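Long-range contacts in phage tail sheath protein (Desulfitobacterium hafniense, PDB 3HXL), which probably assembles with copies of itself into the contractile sheath around the tube of a phage-like tail, as other myovirus tail sheath proteins do: residues V249-V254 and F312-S317; E281-Q286 and E324-T329; L79-T84 and A271-G276. One frame throughout, in Å; residues are numbered along the deposited sequence.

Contact 1 of 3, residues V249-V254 and F312-S317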
loop_
_atom_site.group_PDB
_atom_site.type_symbol
_atom_site.label_atom_id
_atom_site.label_comp_id
_atom_site.label_asym_id
_atom_site.label_seq_id
_atom_site.Cartn_x
_atom_site.Cartn_y
_atom_site.Cartn_z
ATOM N N VAL A 249 12.580 7.488 -5.023
ATOM C CA VAL A 249 12.114 8.186 -6.223
ATOM C C VAL A 249 12.728 9.587 -6.251
ATOM O O VAL A 249 12.551 10.363 -5.311
ATOM C CB VAL A 249 10.576 8.311 -6.224
ATOM C CG1 VAL A 249 10.100 8.947 -7.522
ATOM C CG2 VAL A 249 9.945 6.939 -6.028
ATOM N N LYS A 250 13.440 9.904 -7.331
ATOM C CA LYS A 250 14.116 11.195 -7.470
ATOM C C LYS A 250 13.256 12.323 -8.028
ATOM O O LYS A 250 13.253 13.443 -7.492
ATOM C CB LYS A 250 15.362 11.040 -8.356
ATOM C CG LYS A 250 16.286 12.266 -8.382
ATOM C CD LYS A 250 17.485 12.040 -9.297
ATOM C CE LYS A 250 18.484 13.202 -9.234
ATOM N NZ LYS A 250 19.088 13.355 -7.870
ATOM N N ASN A 251 12.536 12.039 -9.110
ATOM C CA ASN A 251 11.695 13.052 -9.728
ATOM C C ASN A 251 10.229 12.650 -9.841
ATOM O O ASN A 251 9.834 11.547 -9.451
ATOM C CB ASN A 251 12.260 13.457 -11.110
ATOM C CG ASN A 251 12.305 12.304 -12.108
ATOM O OD1 ASN A 251 12.203 11.138 -11.736
ATOM N ND2 ASN A 251 12.484 12.634 -13.382
ATOM N N GLY A 252 9.427 13.570 -10.360
ATOM C CA GLY A 252 8.010 13.323 -10.521
ATOM C C GLY A 252 7.643 13.278 -11.987
ATOM O O GLY A 252 8.510 13.154 -12.859
ATOM N N VAL A 253 6.355 13.410 -12.264
ATOM C CA VAL A 253 5.892 13.354 -13.636
ATOM C C VAL A 253 4.813 14.376 -13.924
ATOM O O VAL A 253 4.306 15.044 -13.020
ATOM C CB VAL A 253 5.332 11.956 -13.951
ATOM C CG1 VAL A 253 6.424 10.905 -13.782
ATOM C CG2 VAL A 253 4.166 11.646 -13.019
ATOM N N VAL A 254 4.481 14.504 -15.204
ATOM C CA VAL A 254 3.434 15.410 -15.635
ATOM C C VAL A 254 2.377 14.524 -16.268
ATOM O O VAL A 254 2.671 13.757 -17.188
ATOM C CB VAL A 254 3.950 16.425 -16.669
ATOM C CG1 VAL A 254 2.832 17.376 -17.055
ATOM C CG2 VAL A 254 5.130 17.207 -16.081
ATOM N N PHE A 312 15.727 5.881 -8.178
ATOM C CA PHE A 312 14.638 5.435 -9.043
ATOM C C PHE A 312 14.138 6.744 -9.677
ATOM O O PHE A 312 13.673 7.641 -8.973
ATOM C CB PHE A 312 13.548 4.771 -8.181
ATOM C CG PHE A 312 12.435 4.124 -8.973
ATOM C CD1 PHE A 312 11.492 4.902 -9.640
ATOM C CD2 PHE A 312 12.338 2.734 -9.055
ATOM C CE1 PHE A 312 10.466 4.306 -10.381
ATOM C CE2 PHE A 312 11.318 2.128 -9.791
ATOM C CZ PHE A 312 10.382 2.916 -10.454
ATOM N N LEU A 313 14.251 6.858 -10.997
ATOM C CA LEU A 313 13.843 8.075 -11.681
ATOM C C LEU A 313 13.140 7.831 -13.013
ATOM O O LEU A 313 13.310 6.782 -13.637
ATOM C CB LEU A 313 15.072 8.955 -11.923
ATOM C CG LEU A 313 16.117 8.319 -12.845
ATOM C CD1 LEU A 313 15.988 8.903 -14.253
ATOM C CD2 LEU A 313 17.506 8.588 -12.300
ATOM N N PHE A 314 12.363 8.822 -13.438
ATOM C CA PHE A 314 11.626 8.762 -14.693
ATOM C C PHE A 314 12.344 9.574 -15.758
ATOM O O PHE A 314 12.965 10.597 -15.460
ATOM C CB PHE A 314 10.218 9.332 -14.500
ATOM C CG PHE A 314 9.411 8.603 -13.471
ATOM C CD1 PHE A 314 8.785 7.399 -13.787
ATOM C CD2 PHE A 314 9.303 9.100 -12.176
ATOM C CE1 PHE A 314 8.076 6.697 -12.824
ATOM C CE2 PHE A 314 8.594 8.402 -11.205
ATOM C CZ PHE A 314 7.977 7.200 -11.528
ATOM N N THR A 315 12.256 9.108 -16.998
ATOM C CA THR A 315 12.871 9.788 -18.128
ATOM C C THR A 315 11.799 9.940 -19.202
ATOM O O THR A 315 11.052 8.996 -19.484
ATOM C CB THR A 315 14.064 8.971 -18.691
ATOM O OG1 THR A 315 15.065 8.826 -17.673
ATOM C CG2 THR A 315 14.674 9.671 -19.901
ATOM N N ALA A 316 11.711 11.131 -19.785
ATOM C CA ALA A 316 10.710 11.398 -20.818
ATOM C C ALA A 316 11.124 10.787 -22.151
ATOM O O ALA A 316 12.289 10.854 -22.534
ATOM C CB ALA A 316 10.508 12.902 -20.974
ATOM N N SER A 317 10.164 10.190 -22.850
ATOM C CA SER A 317 10.427 9.566 -24.143
ATOM C C SER A 317 9.124 9.302 -24.890
ATOM O O SER A 317 8.211 8.687 -24.346
ATOM C CB SER A 317 11.179 8.249 -23.942
ATOM O OG SER A 317 11.303 7.534 -25.163
#

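Contact 2 of 3, residues E281-Q286 and E324-T329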
loop_
_atom_site.group_PDB
_atom_site.type_symbol
_atom_site.label_atom_id
_atom_site.label_comp_id
_atom_site.label_asym_id
_atom_site.label_seq_id
_atom_site.Cartn_x
_atom_site.Cartn_y
_atom_site.Cartn_z
ATOM N N GLU A 281 8.433 -9.854 -13.421
ATOM C CA GLU A 281 8.307 -8.559 -14.091
ATOM C C GLU A 281 9.197 -7.457 -13.526
ATOM O O GLU A 281 9.394 -7.355 -12.314
ATOM C CB GLU A 281 6.854 -8.066 -14.053
ATOM C CG GLU A 281 5.821 -9.020 -14.652
ATOM C CD GLU A 281 4.406 -8.459 -14.591
ATOM O OE1 GLU A 281 4.114 -7.665 -13.660
ATOM O OE2 GLU A 281 3.577 -8.824 -15.467
ATOM N N SER A 282 9.723 -6.630 -14.422
ATOM C CA SER A 282 10.577 -5.505 -14.047
ATOM C C SER A 282 9.901 -4.224 -14.523
ATOM O O SER A 282 9.290 -4.202 -15.594
ATOM C CB SER A 282 11.955 -5.640 -14.703
ATOM O OG SER A 282 12.661 -4.414 -14.642
ATOM N N LEU A 283 10.000 -3.159 -13.737
ATOM C CA LEU A 283 9.378 -1.895 -14.120
ATOM C C LEU A 283 10.216 -1.099 -15.121
ATOM O O LEU A 283 9.751 -0.106 -15.666
ATOM C CB LEU A 283 9.123 -1.024 -12.880
ATOM C CG LEU A 283 8.152 -1.568 -11.827
ATOM C CD1 LEU A 283 7.936 -0.511 -10.740
ATOM C CD2 LEU A 283 6.820 -1.916 -12.486
ATOM N N THR A 284 11.445 -1.542 -15.354
ATOM C CA THR A 284 12.345 -0.849 -16.274
ATOM C C THR A 284 11.686 -0.547 -17.617
ATOM O O THR A 284 11.170 -1.435 -18.296
ATOM C CB THR A 284 13.644 -1.650 -16.499
ATOM O OG1 THR A 284 14.331 -1.793 -15.246
ATOM C CG2 THR A 284 14.567 -0.920 -17.482
ATOM N N TYR A 285 11.712 0.732 -17.969
ATOM C CA TYR A 285 11.141 1.240 -19.200
ATOM C C TYR A 285 9.634 1.074 -19.330
ATOM O O TYR A 285 9.091 1.126 -20.432
ATOM C CB TYR A 285 11.856 0.649 -20.417
ATOM C CG TYR A 285 12.796 1.649 -21.055
ATOM C CD1 TYR A 285 13.723 2.357 -20.280
ATOM C CD2 TYR A 285 12.739 1.917 -22.423
ATOM C CE1 TYR A 285 14.565 3.309 -20.854
ATOM C CE2 TYR A 285 13.575 2.864 -23.007
ATOM C CZ TYR A 285 14.486 3.558 -22.216
ATOM O OH TYR A 285 15.312 4.497 -22.793
ATOM N N GLN A 286 8.956 0.855 -18.209
ATOM C CA GLN A 286 7.508 0.788 -18.251
ATOM C C GLN A 286 7.149 2.252 -18.036
ATOM O O GLN A 286 7.885 2.990 -17.372
ATOM C CB GLN A 286 6.935 -0.059 -17.109
ATOM C CG GLN A 286 7.191 -1.555 -17.230
ATOM C CD GLN A 286 6.177 -2.376 -16.456
ATOM O OE1 GLN A 286 6.460 -3.495 -16.021
ATOM N NE2 GLN A 286 4.977 -1.830 -16.295
ATOM N N GLU A 324 13.494 4.755 -15.728
ATOM C CA GLU A 324 14.830 4.593 -16.301
ATOM C C GLU A 324 15.348 3.199 -15.987
ATOM O O GLU A 324 15.715 2.439 -16.886
ATOM C CB GLU A 324 15.783 5.655 -15.733
ATOM C CG GLU A 324 17.214 5.610 -16.283
ATOM C CD GLU A 324 17.302 5.876 -17.785
ATOM O OE1 GLU A 324 16.542 6.724 -18.298
ATOM O OE2 GLU A 324 18.151 5.246 -18.451
ATOM N N GLN A 325 15.382 2.882 -14.697
ATOM C CA GLN A 325 15.818 1.575 -14.214
ATOM C C GLN A 325 15.047 1.268 -12.944
ATOM O O GLN A 325 14.923 2.117 -12.064
ATOM C CB GLN A 325 17.326 1.554 -13.937
ATOM C CG GLN A 325 18.166 1.427 -15.199
ATOM C CD GLN A 325 19.606 1.055 -14.914
ATOM O OE1 GLN A 325 19.908 0.413 -13.909
ATOM N NE2 GLN A 325 20.502 1.435 -15.813
ATOM N N ASP A 326 14.508 0.052 -12.875
ATOM C CA ASP A 326 13.716 -0.406 -11.737
ATOM C C ASP A 326 14.697 -0.878 -10.665
ATOM O O ASP A 326 14.931 -2.077 -10.505
ATOM C CB ASP A 326 12.799 -1.550 -12.203
ATOM C CG ASP A 326 11.862 -2.053 -11.115
ATOM O OD1 ASP A 326 11.745 -1.396 -10.056
ATOM O OD2 ASP A 326 11.233 -3.114 -11.338
ATOM N N ILE A 327 15.273 0.074 -9.938
ATOM C CA ILE A 327 16.250 -0.248 -8.907
ATOM C C ILE A 327 15.927 0.341 -7.547
ATOM O O ILE A 327 15.143 1.292 -7.435
ATOM C CB ILE A 327 17.660 0.255 -9.298
ATOM C CG1 ILE A 327 17.623 1.775 -9.519
ATOM C CG2 ILE A 327 18.147 -0.461 -10.537
ATOM C CD1 ILE A 327 19.005 2.408 -9.689
ATOM N N ASN A 328 16.525 -0.249 -6.513
ATOM C CA ASN A 328 16.348 0.230 -5.148
ATOM C C ASN A 328 17.621 1.004 -4.775
ATOM O O ASN A 328 18.515 1.163 -5.605
ATOM C CB ASN A 328 16.078 -0.939 -4.183
ATOM C CG ASN A 328 17.134 -2.024 -4.254
ATOM O OD1 ASN A 328 18.312 -1.793 -3.954
ATOM N ND2 ASN A 328 16.716 -3.225 -4.635
ATOM N N THR A 329 17.701 1.484 -3.538
ATOM C CA THR A 329 18.845 2.289 -3.108
ATOM C C THR A 329 20.162 1.591 -2.808
ATOM O O THR A 329 21.155 2.262 -2.515
ATOM C CB THR A 329 18.503 3.104 -1.863
ATOM O OG1 THR A 329 18.209 2.216 -0.786
ATOM C CG2 THR A 329 17.305 3.992 -2.119
HETATM O O HOH W 1 13.854 -4.872 -11.604
HETATM O O HOH W 2 16.656 6.394 -21.102
#

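Contact 3 of 3, residues L79-T84 and A271-G276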
loop_
_atom_site.group_PDB
_atom_site.type_symbol
_atom_site.label_atom_id
_atom_site.label_comp_id
_atom_site.label_asym_id
_atom_site.label_seq_id
_atom_site.Cartn_x
_atom_site.Cartn_y
_atom_site.Cartn_z
ATOM N N LEU A 79 -3.487 2.905 -6.618
ATOM C CA LEU A 79 -4.310 1.831 -7.145
ATOM C C LEU A 79 -4.261 1.675 -8.661
ATOM O O LEU A 79 -5.036 0.905 -9.227
ATOM C CB LEU A 79 -5.750 1.990 -6.644
ATOM C CG LEU A 79 -5.853 1.598 -5.154
ATOM C CD1 LEU A 79 -7.195 2.007 -4.577
ATOM C CD2 LEU A 79 -5.635 0.096 -5.007
ATOM N N LYS A 80 -3.355 2.392 -9.322
ATOM C CA LYS A 80 -3.224 2.245 -10.769
ATOM C C LYS A 80 -2.604 0.878 -11.052
ATOM O O LYS A 80 -2.966 0.215 -12.023
ATOM C CB LYS A 80 -2.357 3.366 -11.369
ATOM C CG LYS A 80 -3.145 4.632 -11.683
ATOM C CD LYS A 80 -2.278 5.771 -12.202
ATOM C CE LYS A 80 -3.155 6.938 -12.660
ATOM N NZ LYS A 80 -2.356 8.116 -13.119
ATOM N N ARG A 81 -1.691 0.438 -10.187
ATOM C CA ARG A 81 -1.042 -0.856 -10.383
ATOM C C ARG A 81 -1.274 -1.866 -9.257
ATOM O O ARG A 81 -1.131 -3.068 -9.465
ATOM C CB ARG A 81 0.468 -0.667 -10.577
ATOM C CG ARG A 81 0.871 0.170 -11.794
ATOM C CD ARG A 81 0.656 -0.593 -13.098
ATOM N NE ARG A 81 1.277 0.063 -14.254
ATOM C CZ ARG A 81 2.391 -0.361 -14.844
ATOM N NH1 ARG A 81 3.018 -1.437 -14.395
ATOM N NH2 ARG A 81 2.870 0.282 -15.897
ATOM N N ALA A 82 -1.627 -1.383 -8.069
ATOM C CA ALA A 82 -1.862 -2.273 -6.932
ATOM C C ALA A 82 -3.294 -2.789 -6.946
ATOM O O ALA A 82 -4.188 -2.146 -7.490
ATOM C CB ALA A 82 -1.586 -1.534 -5.628
ATOM N N LYS A 83 -3.510 -3.952 -6.346
ATOM C CA LYS A 83 -4.841 -4.526 -6.300
ATOM C C LYS A 83 -5.527 -4.171 -4.987
ATOM O O LYS A 83 -6.751 -4.084 -4.921
ATOM C CB LYS A 83 -4.751 -6.041 -6.470
ATOM C CG LYS A 83 -4.019 -6.451 -7.742
ATOM C CD LYS A 83 -4.701 -5.880 -8.980
ATOM C CE LYS A 83 -3.900 -6.151 -10.246
ATOM N NZ LYS A 83 -2.574 -5.484 -10.221
ATOM N N THR A 84 -4.734 -3.956 -3.944
ATOM C CA THR A 84 -5.286 -3.603 -2.646
ATOM C C THR A 84 -4.449 -2.530 -1.956
ATOM O O THR A 84 -3.217 -2.582 -1.963
ATOM C CB THR A 84 -5.364 -4.834 -1.717
ATOM O OG1 THR A 84 -6.124 -5.867 -2.354
ATOM C CG2 THR A 84 -6.032 -4.465 -0.405
ATOM N N ALA A 271 5.092 2.666 -5.476
ATOM C CA ALA A 271 4.810 1.639 -4.476
ATOM C C ALA A 271 3.742 0.685 -4.996
ATOM O O ALA A 271 3.842 -0.528 -4.821
ATOM C CB ALA A 271 4.341 2.293 -3.183
ATOM N N GLY A 272 2.719 1.246 -5.630
ATOM C CA GLY A 272 1.644 0.423 -6.172
ATOM C C GLY A 272 2.144 -0.459 -7.296
ATOM O O GLY A 272 1.784 -1.635 -7.389
ATOM N N ALA A 273 2.985 0.111 -8.156
ATOM C CA ALA A 273 3.551 -0.624 -9.290
ATOM C C ALA A 273 4.489 -1.736 -8.845
ATOM O O ALA A 273 4.534 -2.814 -9.441
ATOM C CB ALA A 273 4.291 0.346 -10.220
ATOM N N THR A 274 5.259 -1.456 -7.801
ATOM C CA THR A 274 6.198 -2.423 -7.256
ATOM C C THR A 274 5.419 -3.580 -6.632
ATOM O O THR A 274 5.740 -4.748 -6.841
ATOM C CB THR A 274 7.088 -1.750 -6.178
ATOM O OG1 THR A 274 7.904 -0.753 -6.802
ATOM C CG2 THR A 274 7.979 -2.770 -5.486
ATOM N N ALA A 275 4.393 -3.239 -5.863
ATOM C CA ALA A 275 3.561 -4.238 -5.210
ATOM C C ALA A 275 2.818 -5.082 -6.254
ATOM O O ALA A 275 2.708 -6.300 -6.112
ATOM C CB ALA A 275 2.565 -3.550 -4.286
ATOM N N GLY A 276 2.313 -4.423 -7.291
ATOM C CA GLY A 276 1.582 -5.115 -8.343
ATOM C C GLY A 276 2.438 -5.913 -9.309
ATOM O O GLY A 276 1.943 -6.820 -9.988
HETATM O O HOH W 3 3.233 -3.189 -11.679
#

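Contact 1 of 3, residues V249-V254 and F312-S317
Val249 and Phe312 form a single beta bridge between two chain pieces that run nearly parallel, 11° apart. It lies in the subtilisin-like domain. Strand 246-255 is interrupted here, and Lys250 and Asn251 belong to the break.

Three hydrogen bonds cross the contact. Lys250 N gives the only one between two backbones, to Phe312 O at 2.8 Å. Asn251 supplies the other two through its side-chain amide, which stands in for a strand neighbour. Its OD1 accepts from Phe314 N at 2.9 Å, in the carbonyl plane and on a lone pair. Its ND2 donates to Phe314 O, also at 2.9 Å, and that oxygen lies close to the amide plane. The CG of Asn251 sits between its own backbone N and carbonyl carbon (chi1 62°), which swings the amide across to the Phe314 backbone. ND2 also donates to Pro296 O, so three hydrogen bonds hold the amide and fix its rotation. The Asn251 backbone O is buried with no polar partner in the model and faces the edge of the Phe314 ring. Lys250 touches Leu313 through its CB, while its NZ reaches away to a salt bridge with Glu311.

The apolar part centres on Phe314. Val249 CG1 meets its CE2 obliquely at 4.0 Å. Val270 of helix 263-276 and Val323 of strand 320-323 also touch the Phe314 side chain. Val253 makes a CH-pi contact: its CG1 stands over one ring face, 4.0 Å from the Phe314 centroid and 22° off the normal.

Contact 2 of 3, residues E281-Q286 and E324-T329
The Tyr285 ring is met at its edge, near its plane, by Glu324 O, which lies 3.9 Å from Tyr285 CD1. The second flat group is the Asp326 carboxylate. Leu283 lies over one of its faces, with Leu283 CB 3.4 Å from Asp326 CG. From that same side Leu283 N donates to Asp326 OD2 at 2.7 Å. The bond is nearly straight (171°) but arrives 44° out of the carboxylate plane.

Two loops of the subtilisin-like domain meet here. Residues Leu283 to Gln286 make a type II beta turn, and an ST turn, Thr284 N to Ser282 OG, overlaps its start. Asp326 is the centre of an inverse gamma turn. Thr284 OG1 joins the two: it accepts from Asp326 N at 3.0 Å and donates to Ser282 OG. With OG1 beside its own backbone N, the methyl CG2 of Thr284 is left near Glu324 O.

Two waters extend the contact. One donates to Asp326 O, weakly to Asp326 OD2, and is also bonded to Ser282 OG. The other links Tyr285 OH (2.9 Å) to Glu324 OE1 (2.8 Å), an oxygen that also bonds Thr315 OG1.

Helix 344-364 adds two more partners to the carboxylate: Asn344 at OD1 and Arg348, through a salt bridge, at OD2. Arg348 also bonds Glu281 O. With a backbone N-H and an arginine at OD2 and an amide at OD1, the buried Asp326 is probably kept ionised and fixed in rotation.

Contact 3 of 3, residues L79-T84 and A271-G276
Arg81 and Ala82 rest on a helix surface made by Gly272, Ala273 and Gly276, where small residues let the two backbones come close. Residues 79-84 begin where helix 73-78 gives way to a loop.

Arg81 makes the main contact with the start of its side chain. Its CB lies only 3.3 Å from Ala273 CA, and its CG is 3.8 Å from Ala273 CB. The chain then bends at chi2 (-73°), and the guanidinium group leaves the helix. Its NE forms a salt bridge with Asp289. Its NH1 still reaches back through a water, at 3.2 Å, that donates to Ala273 O at 2.6 Å. The Arg81 carbonyl O lies beside the helix. Gly276 CA makes a CA-H...O contact with Arg81 O at 3.6 Å, possible because the glycine carries no side chain there.

Ala82 follows, with its methyl CB 3.8 Å from Gly272 CA. It also touches Val36 of strand 35-40. Lys83 curls back along its own loop, and its NZ donates to Arg81 O at 2.9 Å from above the carbonyl plane. That oxygen therefore has both a charged donor and the glycine C-H beside it. Thr84 then starts the next strand.

Helix 263-276 also touches strands 35-40, 202-204 and 232-236. This is alpha/beta packing: a helix with a glycine- and alanine-lined face covers a mixed sheet and lies against the loop that leads into strand 84-89.

How the contacts relate
From the N terminus, residues 79-84 come first and wait for 271-276, so contact 3 closes the longest loop. Contact 1 opens at 249-254, inside that loop, and closes at 312-317, beyond it. These two therefore cross. Contact 2 opens at 281-286, after contact 3 has closed. It ends at 324-329, past contact 1, and crosses it as well. Contacts 1 and 2 touch, with centres about 11 Å apart: the backbones of Leu313 and Glu324 are bonded, and Phe312 packs on Asp326. Leu283 packs on Ala273, which joins contacts 2 and 3. Together they tie strand 246-255, helix 263-276, the loop after that helix and the loop before helix 344-364.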